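Local coordinates for amidohydrolase (Xanthomonas campestris pv. campestris, PDB 4DZH), which probably deaminates adenosine-type nucleosides such as 5'-methylthioadenosine, as a zinc-dependent hydrolase of the amidohydrolase superfamily, at residues 82-88 with 119-124; 139-143 with 159-163; 265-269 with 296-300; 301-306 with 341-347. One frame throughout, in Å; residues are numbered along the deposited sequence.

Contact 1 of 4, residues 82-88 with 119-124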
loop_
_atom_site.group_PDB
_atom_site.type_symbol
_atom_site.label_atom_id
_atom_site.label_comp_id
_atom_site.label_asym_id
_atom_site.label_seq_id
_atom_site.Cartn_x
_atom_site.Cartn_y
_atom_site.Cartn_z
ATOM N N ASN A 82 19.223 -4.928 -0.838
ATOM C CA ASN A 82 18.418 -6.039 -1.354
ATOM C C ASN A 82 18.641 -7.462 -0.755
ATOM O O ASN A 82 17.684 -8.243 -0.691
ATOM C CB ASN A 82 18.382 -6.011 -2.909
ATOM C CG ASN A 82 17.197 -5.196 -3.448
ATOM O OD1 ASN A 82 16.215 -4.884 -2.718
ATOM N ND2 ASN A 82 17.249 -4.882 -4.746
ATOM N N PRO A 83 19.854 -7.772 -0.277
ATOM C CA PRO A 83 20.006 -9.072 0.394
ATOM C C PRO A 83 19.078 -9.210 1.606
ATOM O O PRO A 83 18.814 -10.317 2.046
ATOM C CB PRO A 83 21.477 -9.072 0.834
ATOM C CG PRO A 83 22.153 -8.252 -0.229
ATOM C CD PRO A 83 21.152 -7.111 -0.494
ATOM N N MET A 84 18.598 -8.093 2.158
ATOM C CA MET A 84 17.678 -8.174 3.281
ATOM C C MET A 84 16.280 -8.720 2.904
ATOM O O MET A 84 15.444 -8.884 3.784
ATOM C CB MET A 84 17.609 -6.829 4.035
ATOM C CG MET A 84 18.989 -6.293 4.371
ATOM S SD MET A 84 19.023 -4.793 5.373
ATOM C CE MET A 84 18.596 -5.426 6.985
ATOM N N THR A 85 16.021 -9.052 1.629
ATOM C CA THR A 85 14.816 -9.806 1.314
ATOM C C THR A 85 14.831 -11.104 2.122
ATOM O O THR A 85 13.797 -11.572 2.564
ATOM C CB THR A 85 14.723 -10.254 -0.133
ATOM O OG1 THR A 85 15.946 -10.918 -0.473
ATOM C CG2 THR A 85 14.497 -9.112 -1.035
ATOM N N LEU A 86 16.020 -11.673 2.339
ATOM C CA LEU A 86 16.125 -12.878 3.184
ATOM C C LEU A 86 15.794 -12.639 4.667
ATOM O O LEU A 86 15.592 -13.585 5.416
ATOM C CB LEU A 86 17.526 -13.536 3.006
ATOM C CG LEU A 86 17.745 -14.068 1.581
ATOM C CD1 LEU A 86 19.172 -14.566 1.483
ATOM C CD2 LEU A 86 16.755 -15.170 1.202
ATOM N N LEU A 87 15.686 -11.375 5.089
ATOM C CA LEU A 87 15.338 -11.056 6.473
ATOM C C LEU A 87 13.879 -10.494 6.557
ATOM O O LEU A 87 13.522 -9.792 7.509
ATOM C CB LEU A 87 16.324 -10.050 7.071
ATOM C CG LEU A 87 17.798 -10.495 7.102
ATOM C CD1 LEU A 87 18.604 -9.619 8.054
ATOM C CD2 LEU A 87 17.871 -11.929 7.525
ATOM N N ARG A 88 13.062 -10.817 5.558
ATOM C CA ARG A 88 11.710 -10.276 5.495
ATOM C C ARG A 88 10.913 -10.554 6.752
ATOM O O ARG A 88 10.657 -11.712 7.044
ATOM C CB ARG A 88 11.003 -10.872 4.276
ATOM C CG ARG A 88 9.694 -10.145 3.917
ATOM C CD ARG A 88 8.958 -10.803 2.774
ATOM N NE ARG A 88 9.729 -11.225 1.594
ATOM C CZ ARG A 88 9.998 -10.474 0.528
ATOM N NH1 ARG A 88 9.659 -9.177 0.471
ATOM N NH2 ARG A 88 10.606 -11.035 -0.513
ATOM N N ASP A 119 22.133 -14.702 -3.018
ATOM C CA ASP A 119 20.805 -15.291 -2.993
ATOM C C ASP A 119 19.756 -14.184 -2.706
ATOM O O ASP A 119 18.687 -14.163 -3.352
ATOM C CB ASP A 119 20.711 -16.374 -1.923
ATOM C CG ASP A 119 21.494 -17.653 -2.294
ATOM O OD1 ASP A 119 21.946 -17.768 -3.454
ATOM O OD2 ASP A 119 21.636 -18.517 -1.396
ATOM N N GLY A 120 20.063 -13.306 -1.751
ATOM C CA GLY A 120 19.132 -12.251 -1.377
ATOM C C GLY A 120 18.921 -11.252 -2.520
ATOM O O GLY A 120 17.797 -10.814 -2.795
ATOM N N THR A 121 19.990 -10.925 -3.216
ATOM C CA THR A 121 19.894 -10.033 -4.367
ATOM C C THR A 121 19.071 -10.654 -5.478
ATOM O O THR A 121 18.233 -9.987 -6.130
ATOM C CB THR A 121 21.303 -9.683 -4.877
ATOM O OG1 THR A 121 22.027 -9.033 -3.813
ATOM C CG2 THR A 121 21.207 -8.737 -6.038
ATOM N N THR A 122 19.296 -11.958 -5.713
ATOM C CA THR A 122 18.572 -12.658 -6.742
ATOM C C THR A 122 17.073 -12.736 -6.429
ATOM O O THR A 122 16.226 -12.497 -7.308
ATOM C CB THR A 122 19.157 -14.072 -6.926
ATOM O OG1 THR A 122 20.527 -13.961 -7.269
ATOM C CG2 THR A 122 18.405 -14.811 -7.999
ATOM N N LEU A 123 16.738 -13.066 -5.172
ATOM C CA LEU A 123 15.366 -12.997 -4.710
ATOM C C LEU A 123 14.740 -11.593 -4.970
ATOM O O LEU A 123 13.638 -11.487 -5.518
ATOM C CB LEU A 123 15.320 -13.346 -3.219
ATOM C CG LEU A 123 13.917 -13.365 -2.600
ATOM C CD1 LEU A 123 12.969 -14.264 -3.411
ATOM C CD2 LEU A 123 14.046 -13.809 -1.186
ATOM N N ALA A 124 15.496 -10.545 -4.640
ATOM C CA ALA A 124 15.015 -9.190 -4.867
ATOM C C ALA A 124 14.765 -8.883 -6.345
ATOM O O ALA A 124 13.750 -8.248 -6.705
ATOM C CB ALA A 124 15.989 -8.174 -4.276
#
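Pro83 and Gly120 show how close a 3-10 turn can come to a helix when the helix offers a glycine: their CA atoms are 3.7 Å apart. With no side chain on Gly120, the two backbones come into direct contact. Leu86 packs on the same glycine, laying its CD1 against Gly120 N at 3.6 Å, while its CD2 meets CD2 of Leu123. On the other flank the methyl of Ala124 sits under the amide end of Asn82, with CB 3.3 Å from Asn82 CG, and the amide nitrogen is held beyond the contact by Tyr150. Thr85 stands between these flanks. With chi1 at 51°, its OG1 is tucked between backbone N and carbonyl carbon and lies 3.0 Å from Gly120 O and 3.2 Å from Asn82 O, one proton having two acceptors in reach. Its CG2 turns to Ala124 CB, and Leu123 slides past it in the opposite direction.

The contact is looser at its two ends. Asp119, partly exposed, brings only its CB near Leu86 CD1, its carboxylate being engaged by Asn437 and Trp441. Arg88 is buried but barely reaches Leu123; its guanidinium pairs with Glu127 and bonds Gln392 O of the second subunit. Residues 82-88 follow directly on His81, which with His79 binds zinc and forms the HxH signature ending the first barrel strand in amidohydrolases.

Contact 2 of 4, residues 139-143 with 159-163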
loop_
_atom_site.group_PDB
_atom_site.type_symbol
_atom_site.label_atom_id
_atom_site.label_comp_id
_atom_site.label_asym_id
_atom_site.label_seq_id
_atom_site.Cartn_x
_atom_site.Cartn_y
_atom_site.Cartn_z
ATOM N N ASN A 139 22.781 -0.613 -1.864
ATOM C CA ASN A 139 23.683 -0.175 -0.804
ATOM C C ASN A 139 23.914 -1.363 0.136
ATOM O O ASN A 139 23.143 -1.574 1.071
ATOM C CB ASN A 139 22.975 1.002 -0.098
ATOM C CG ASN A 139 23.816 1.679 0.953
ATOM O OD1 ASN A 139 24.729 1.106 1.500
ATOM N ND2 ASN A 139 23.452 2.932 1.283
ATOM N N TYR A 140 24.927 -2.191 -0.147
ATOM C CA TYR A 140 25.167 -3.365 0.696
ATOM C C TYR A 140 26.621 -3.864 0.609
ATOM O O TYR A 140 27.386 -3.495 -0.321
ATOM C CB TYR A 140 24.218 -4.529 0.403
ATOM C CG TYR A 140 23.869 -5.349 1.662
ATOM C CD1 TYR A 140 23.055 -4.808 2.674
ATOM C CD2 TYR A 140 24.383 -6.645 1.848
ATOM C CE1 TYR A 140 22.751 -5.533 3.788
ATOM C CE2 TYR A 140 24.091 -7.368 2.978
ATOM C CZ TYR A 140 23.269 -6.817 3.941
ATOM O OH TYR A 140 22.950 -7.543 5.078
ATOM N N PHE A 141 26.987 -4.680 1.614
ATOM C CA PHE A 141 28.272 -5.361 1.649
ATOM C C PHE A 141 28.342 -6.304 0.472
ATOM O O PHE A 141 27.330 -6.721 -0.060
ATOM C CB PHE A 141 28.406 -6.120 2.974
ATOM C CG PHE A 141 28.288 -5.227 4.194
ATOM C CD1 PHE A 141 29.368 -4.465 4.614
ATOM C CD2 PHE A 141 27.106 -5.173 4.907
ATOM C CE1 PHE A 141 29.280 -3.637 5.722
ATOM C CE2 PHE A 141 26.998 -4.353 6.025
ATOM C CZ PHE A 141 28.097 -3.587 6.423
ATOM N N PHE A 142 29.569 -6.660 0.081
ATOM C CA PHE A 142 29.741 -7.578 -1.055
ATOM C C PHE A 142 29.130 -7.025 -2.339
ATOM O O PHE A 142 28.511 -7.761 -3.110
ATOM C CB PHE A 142 29.295 -9.018 -0.732
ATOM C CG PHE A 142 30.113 -9.655 0.360
ATOM C CD1 PHE A 142 29.795 -9.439 1.708
ATOM C CD2 PHE A 142 31.236 -10.402 0.048
ATOM C CE1 PHE A 142 30.569 -9.986 2.706
ATOM C CE2 PHE A 142 32.014 -10.953 1.044
ATOM C CZ PHE A 142 31.682 -10.751 2.374
ATOM N N ALA A 143 29.390 -5.734 -2.557
ATOM C CA ALA A 143 28.957 -5.052 -3.774
ATOM C C ALA A 143 29.502 -5.728 -5.017
ATOM O O ALA A 143 28.843 -5.679 -6.057
ATOM C CB ALA A 143 29.385 -3.573 -3.743
ATOM N N VAL A 159 25.533 0.577 -8.062
ATOM C CA VAL A 159 25.920 -0.316 -6.965
ATOM C C VAL A 159 26.880 0.408 -6.058
ATOM O O VAL A 159 27.913 0.920 -6.510
ATOM C CB VAL A 159 26.575 -1.605 -7.500
ATOM C CG1 VAL A 159 27.075 -2.470 -6.339
ATOM C CG2 VAL A 159 25.573 -2.389 -8.335
ATOM N N GLY A 160 26.524 0.484 -4.784
ATOM C CA GLY A 160 27.378 1.226 -3.866
ATOM C C GLY A 160 28.438 0.402 -3.159
ATOM O O GLY A 160 28.166 -0.719 -2.699
ATOM N N ALA A 161 29.617 0.995 -3.006
ATOM C CA ALA A 161 30.697 0.401 -2.244
ATOM C C ALA A 161 30.608 0.986 -0.832
ATOM O O ALA A 161 30.816 2.186 -0.618
ATOM C CB ALA A 161 32.068 0.770 -2.904
ATOM N N VAL A 162 30.229 0.146 0.125
ATOM C CA VAL A 162 30.082 0.603 1.511
ATOM C C VAL A 162 31.394 1.130 2.107
ATOM O O VAL A 162 32.453 0.473 1.984
ATOM C CB VAL A 162 29.553 -0.550 2.432
ATOM C CG1 VAL A 162 29.497 -0.104 3.889
ATOM C CG2 VAL A 162 28.186 -1.053 1.989
ATOM N N ILE A 163 31.319 2.293 2.758
ATOM C CA ILE A 163 32.432 2.788 3.546
ATOM C C ILE A 163 31.917 2.978 4.987
ATOM O O ILE A 163 30.903 3.654 5.199
ATOM C CB ILE A 163 32.924 4.157 3.031
ATOM C CG1 ILE A 163 33.351 4.075 1.567
ATOM C CG2 ILE A 163 34.023 4.727 3.953
ATOM C CD1 ILE A 163 34.585 3.135 1.322
HETATM O O HOH W 1 25.786 -2.077 -2.829
HETATM O O HOH W 2 30.021 -2.803 -0.506
#
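Residues 139-143 leave their strand beside strand 159-163, the CA atoms of Asn139 and Gly160 lying 5.0 Å apart, and two waters then link the backbones. Water 1 accepts from Tyr140 N at 2.8 Å and lies 2.7 Å from Gly160 O, to which it can donate, though other acceptors are in reach. One step further, water 2 donates to Tyr140 O at 2.7 Å and accepts from Val162 N at 3.0 Å. Solvent thus prolongs the polar pairing of two strands after one has turned away.

Val162 lies against the departing chain. Its CG2 rests 3.5 Å from Tyr140 O, whereas CG1, anti to the backbone N (chi1 176°), reaches the CE1 corner of the Phe141 ring at 4.0 Å, the two side chains crossing at a slant. Phe141 in turn sets CD2 over the centre of the Tyr140 ring, 4.1 Å above its plane; the Tyr140 hydroxyl is bonded to Glu108. The side chains of Asn139 and Val162 cross at about a right angle, with OD1 nearest to CG2. At the far end the methyl of Ala143 meets both Gly160 O and CG1 of Val159.

Asn139 also lies near the zinc ligands His79 and His81, and its carbonyl accepts from His81 ND1. Ala143 opens helix 143-152, the link between strands 133-139 and 156-163 in a right-handed beta-alpha-beta crossover of the TIM barrel. Helix 174-188 packs on Ala143 and Ala161, helix 114-130 on Tyr140, and strand 194-200 continues the sheet beyond Val159.

Contact 3 of 4, residues 265-269 with 296-300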
loop_
_atom_site.group_PDB
_atom_site.type_symbol
_atom_site.label_atom_id
_atom_site.label_comp_id
_atom_site.label_asym_id
_atom_site.label_seq_id
_atom_site.Cartn_x
_atom_site.Cartn_y
_atom_site.Cartn_z
ATOM N N HIS A 265 16.485 9.529 2.976
ATOM C CA HIS A 265 15.586 9.660 4.142
ATOM C C HIS A 265 15.219 11.096 4.421
ATOM O O HIS A 265 14.112 11.540 4.154
ATOM C CB HIS A 265 16.052 8.903 5.396
ATOM C CG HIS A 265 16.145 7.408 5.202
ATOM N ND1 HIS A 265 15.066 6.626 4.823
ATOM C CD2 HIS A 265 17.187 6.550 5.369
ATOM C CE1 HIS A 265 15.441 5.355 4.754
ATOM N NE2 HIS A 265 16.730 5.286 5.055
ATOM N N MET A 266 16.178 11.811 4.981
ATOM C CA MET A 266 16.050 13.259 5.112
ATOM C C MET A 266 14.720 13.639 5.786
ATOM O O MET A 266 13.993 14.512 5.268
ATOM C CB MET A 266 16.238 13.901 3.715
ATOM C CG MET A 266 17.637 13.724 3.104
ATOM S SD MET A 266 18.813 14.881 3.865
ATOM C CE MET A 266 18.785 16.193 2.614
ATOM N N THR A 267 14.391 12.997 6.919
ATOM C CA THR A 267 13.154 13.262 7.672
ATOM C C THR A 267 13.252 14.481 8.569
ATOM O O THR A 267 12.258 15.157 8.838
ATOM C CB THR A 267 12.717 12.097 8.579
ATOM O OG1 THR A 267 13.703 11.853 9.566
ATOM C CG2 THR A 267 12.482 10.788 7.762
ATOM N N GLN A 268 14.454 14.730 9.062
ATOM C CA GLN A 268 14.692 15.847 9.973
ATOM C C GLN A 268 15.316 17.008 9.171
ATOM O O GLN A 268 16.537 16.995 8.966
ATOM C CB GLN A 268 15.688 15.408 11.034
ATOM C CG GLN A 268 15.353 14.132 11.814
ATOM C CD GLN A 268 14.033 14.208 12.538
ATOM O OE1 GLN A 268 13.864 15.003 13.466
ATOM N NE2 GLN A 268 13.087 13.390 12.128
ATOM N N LEU A 269 14.524 17.998 8.721
ATOM C CA LEU A 269 15.022 19.058 7.782
ATOM C C LEU A 269 14.559 20.540 7.994
ATOM O O LEU A 269 13.412 20.762 8.338
ATOM C CB LEU A 269 14.670 18.740 6.329
ATOM C CG LEU A 269 15.377 17.734 5.419
ATOM C CD1 LEU A 269 14.901 17.887 3.961
ATOM C CD2 LEU A 269 16.913 17.834 5.485
ATOM N N SER A 296 10.705 7.048 12.066
ATOM C CA SER A 296 11.806 7.968 11.807
ATOM C C SER A 296 11.371 9.403 11.621
ATOM O O SER A 296 12.152 10.332 11.852
ATOM C CB SER A 296 12.623 7.512 10.592
ATOM O OG SER A 296 13.033 6.159 10.796
ATOM N N GLY A 297 10.130 9.597 11.189
ATOM C CA GLY A 297 9.670 10.945 10.928
ATOM C C GLY A 297 9.067 11.179 9.563
ATOM O O GLY A 297 8.696 10.210 8.852
ATOM N N PHE A 298 9.041 12.453 9.165
ATOM C CA PHE A 298 8.223 12.928 8.038
ATOM C C PHE A 298 9.020 13.825 7.108
ATOM O O PHE A 298 9.095 15.054 7.284
ATOM C CB PHE A 298 6.981 13.680 8.559
ATOM C CG PHE A 298 6.095 12.836 9.435
ATOM C CD1 PHE A 298 5.141 11.997 8.862
ATOM C CD2 PHE A 298 6.229 12.854 10.827
ATOM C CE1 PHE A 298 4.324 11.200 9.652
ATOM C CE2 PHE A 298 5.419 12.061 11.625
ATOM C CZ PHE A 298 4.461 11.222 11.041
ATOM N N CYS A 299 9.668 13.203 6.144
ATOM C CA CYS A 299 10.321 13.922 5.074
ATOM C C CYS A 299 9.365 14.883 4.403
ATOM O O CYS A 299 8.221 14.511 4.050
ATOM C CB CYS A 299 10.899 12.933 4.051
ATOM S SG CYS A 299 11.682 13.625 2.677
ATOM N N PRO A 300 9.801 16.140 4.243
ATOM C CA PRO A 300 8.942 17.185 3.642
ATOM C C PRO A 300 9.002 17.106 2.141
ATOM O O PRO A 300 9.562 17.970 1.445
ATOM C CB PRO A 300 9.559 18.494 4.150
ATOM C CG PRO A 300 10.973 18.146 4.481
ATOM C CD PRO A 300 11.042 16.675 4.823
HETATM O O HOH W 3 9.969 14.340 10.970
#
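Thr267 meets the chain at 296-300 over a broad front, its CA 3.9 Å from that of Cys299. The hydroxyl oxygen OG1 faces Ser296 O at 3.2 Å, and the methyl CG2 lies against the peptide of Gly297. Chi1 of 62° makes this division, holding OG1 between the backbone N and the carbonyl carbon and leaving CG2 anti to the latter. Gly297, without a side chain and with phi 127°, lets the chain pass close to Thr267 and the Gln268 amide. Cys299 lies alongside the turn of the other segment: CB is 3.5 Å from His265 O, and SG lies near both that carbonyl and Met266 O, which the contact buries and for which no clear partner is found. Beyond it, CD1 of Leu269 meets CG of Pro300 at 4.0 Å, the two side chains crossing nearly at right angles.

The next layer fixes these groups. Gln268 bends at chi2 and brings NE2 back to Thr267 OG1, a nearly straight bond of 3.1 Å (167°) lying in the amide plane. The threonine hydroxyl has the carbonyls of Glu231 and His230 as acceptors within reach, linking the turn to the loop after strand 225-229. Water 3 joins the backbones, donating to Thr267 O and accepting from Phe298 N at 2.8 Å.

Outermost, the ring of His265 lies about 4 Å from a bound zinc and close to His228 and Glu231. The arrangement is a pair of loops at the C-terminal end of parallel barrel strands, where the metal site of a TIM-barrel amidohydrolase is found.

Contact 4 of 4, residues 301-306 with 341-347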
loop_
_atom_site.group_PDB
_atom_site.type_symbol
_atom_site.label_atom_id
_atom_site.label_comp_id
_atom_site.label_asym_id
_atom_site.label_seq_id
_atom_site.Cartn_x
_atom_site.Cartn_y
_atom_site.Cartn_z
ATOM N N ALA A 301 8.434 16.008 1.613
ATOM C CA ALA A 301 8.568 15.752 0.195
ATOM C C ALA A 301 7.970 16.834 -0.677
ATOM O O ALA A 301 8.532 17.169 -1.725
ATOM C CB ALA A 301 7.977 14.374 -0.155
ATOM N N CYS A 302 6.818 17.374 -0.280
ATOM C CA CYS A 302 6.216 18.432 -1.065
ATOM C C CYS A 302 7.122 19.679 -1.042
ATOM O O CYS A 302 7.341 20.319 -2.071
ATOM C CB CYS A 302 4.841 18.791 -0.530
ATOM S SG CYS A 302 4.096 20.148 -1.447
ATOM N N ALA A 303 7.662 19.990 0.129
ATOM C CA ALA A 303 8.531 21.174 0.226
ATOM C C ALA A 303 9.751 21.041 -0.685
ATOM O O ALA A 303 10.141 22.007 -1.374
ATOM C CB ALA A 303 8.949 21.432 1.667
ATOM N N LEU A 304 10.346 19.850 -0.700
ATOM C CA LEU A 304 11.544 19.612 -1.478
ATOM C C LEU A 304 11.209 19.680 -2.944
ATOM O O LEU A 304 11.961 20.249 -3.722
ATOM C CB LEU A 304 12.108 18.219 -1.173
ATOM C CG LEU A 304 12.806 18.048 0.178
ATOM C CD1 LEU A 304 12.930 16.583 0.568
ATOM C CD2 LEU A 304 14.216 18.652 0.084
ATOM N N GLN A 305 10.084 19.061 -3.339
ATOM C CA GLN A 305 9.759 19.034 -4.742
ATOM C C GLN A 305 9.495 20.473 -5.256
ATOM O O GLN A 305 9.984 20.860 -6.314
ATOM C CB GLN A 305 8.576 18.069 -4.984
ATOM C CG GLN A 305 8.233 17.886 -6.435
ATOM C CD GLN A 305 7.251 18.932 -6.884
ATOM O OE1 GLN A 305 6.391 19.362 -6.110
ATOM N NE2 GLN A 305 7.375 19.366 -8.131
ATOM N N ARG A 306 8.755 21.261 -4.494
ATOM C CA ARG A 306 8.434 22.595 -4.978
ATOM C C ARG A 306 9.631 23.534 -4.922
ATOM O O ARG A 306 9.649 24.567 -5.592
ATOM C CB ARG A 306 7.233 23.179 -4.257
ATOM C CG ARG A 306 5.991 22.307 -4.526
ATOM C CD ARG A 306 4.764 22.749 -3.771
ATOM N NE ARG A 306 3.584 22.037 -4.275
ATOM C CZ ARG A 306 2.368 22.143 -3.752
ATOM N NH1 ARG A 306 2.165 22.936 -2.697
ATOM N NH2 ARG A 306 1.350 21.458 -4.281
ATOM N N ALA A 341 2.154 18.068 4.447
ATOM C CA ALA A 341 2.116 19.453 3.998
ATOM C C ALA A 341 0.796 20.165 4.293
ATOM O O ALA A 341 0.684 21.383 4.044
ATOM C CB ALA A 341 2.435 19.529 2.511
ATOM N N ASN A 342 -0.182 19.436 4.843
ATOM C CA ASN A 342 -1.540 19.954 5.032
ATOM C C ASN A 342 -2.042 20.627 3.758
ATOM O O ASN A 342 -2.483 21.786 3.754
ATOM C CB ASN A 342 -1.631 20.870 6.252
ATOM C CG ASN A 342 -3.060 21.217 6.592
ATOM O OD1 ASN A 342 -3.455 22.389 6.518
ATOM N ND2 ASN A 342 -3.863 20.194 6.948
ATOM N N ASP A 343 -1.975 19.876 2.666
ATOM C CA ASP A 343 -2.179 20.412 1.327
ATOM C C ASP A 343 -2.496 19.267 0.368
ATOM O O ASP A 343 -1.601 18.523 -0.046
ATOM C CB ASP A 343 -0.914 21.119 0.850
ATOM C CG ASP A 343 -1.075 21.760 -0.531
ATOM O OD1 ASP A 343 -2.013 21.455 -1.320
ATOM O OD2 ASP A 343 -0.226 22.608 -0.843
ATOM N N ALA A 344 -3.763 19.164 -0.012
ATOM C CA ALA A 344 -4.202 18.057 -0.853
ATOM C C ALA A 344 -3.664 18.073 -2.269
ATOM O O ALA A 344 -3.854 17.083 -3.002
ATOM C CB ALA A 344 -5.734 18.005 -0.873
ATOM N N THR A 345 -2.999 19.162 -2.685
ATOM C CA THR A 345 -2.432 19.237 -4.035
ATOM C C THR A 345 -0.961 18.825 -4.097
ATOM O O THR A 345 -0.378 18.744 -5.181
ATOM C CB THR A 345 -2.535 20.659 -4.669
ATOM O OG1 THR A 345 -1.575 21.544 -4.054
ATOM C CG2 THR A 345 -3.969 21.205 -4.599
ATOM N N ALA A 346 -0.377 18.533 -2.935
ATOM C CA ALA A 346 1.018 18.089 -2.834
ATOM C C ALA A 346 1.247 16.789 -3.604
ATOM O O ALA A 346 0.357 15.909 -3.581
ATOM C CB ALA A 346 1.382 17.869 -1.377
ATOM N N LEU A 347 2.402 16.678 -4.258
ATOM C CA LEU A 347 2.847 15.443 -4.898
ATOM C C LEU A 347 1.707 14.772 -5.659
ATOM O O LEU A 347 1.261 13.653 -5.319
ATOM C CB LEU A 347 3.437 14.494 -3.856
ATOM C CG LEU A 347 4.850 14.029 -4.173
ATOM C CD1 LEU A 347 5.805 15.225 -4.171
ATOM C CD2 LEU A 347 5.347 12.960 -3.202
HETATM O O HOH W 4 4.243 18.889 -4.411
#
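The guanidinium of Arg306 has Cys302 SG over one face, 3.3 Å above the plane and displaced toward its rim, while Asp343 and Thr345 approach its edge. NH2 donates to Thr345 OG1 almost within the guanidinium plane, at 2.9 Å. NH1 forms a salt bridge with Asp343 OD2 at 3.0 Å, reaching that oxygen from above the carboxylate, whose plane is turned 65° from the guanidinium. The arginine chain, extended from CG to NE, carries its charge across to the loop.

Asp343 itself is steadied by its second oxygen: OD1 accepts from both Thr345 OG1 and Thr345 N, from one face of the carboxylate, the latter bond closing an Asx turn. Beneath, Cys302 SG touches Ala346 CB at 3.5 Å and Cys302 CB meets Ala341 CB, while Leu347 CD1 lies against Gln305 CB. Water 4 donates to Gln305 OE1 and accepts from Leu347 N.

Helix 301-306 thus rests on the connection between helices 326-341 and 349-363, which leaves the first through a Schellman motif at Asn342. Away from this connection, Leu304 packs on helix 271-280 and strand 283-286, and Ala344 and Thr345 touch the second subunit.

Overall arrangement
The four contacts form two touching pairs; contact 4 lies across the chain's centre from contacts 1 and 2. Contacts 1 and 2, with centres 14 Å apart, touch where Pro83 CG meets Tyr140 CD2 at 3.4 Å. Contacts 3 and 4, 13 Å between centres, join through Leu304, whose CD1 lies 3.8 Å from Cys299 SG. Contacts 2 and 3 approach the metal centre from different strands: the side chains of Asn139 and His265 lie about 5 and 4 Å from bound zinc, although the nearest atoms of the two contacts are about 8 Å apart. Contact 4 is 33 Å from contact 1 between centres; contacts 1, 3 and 4 all touch the second subunit.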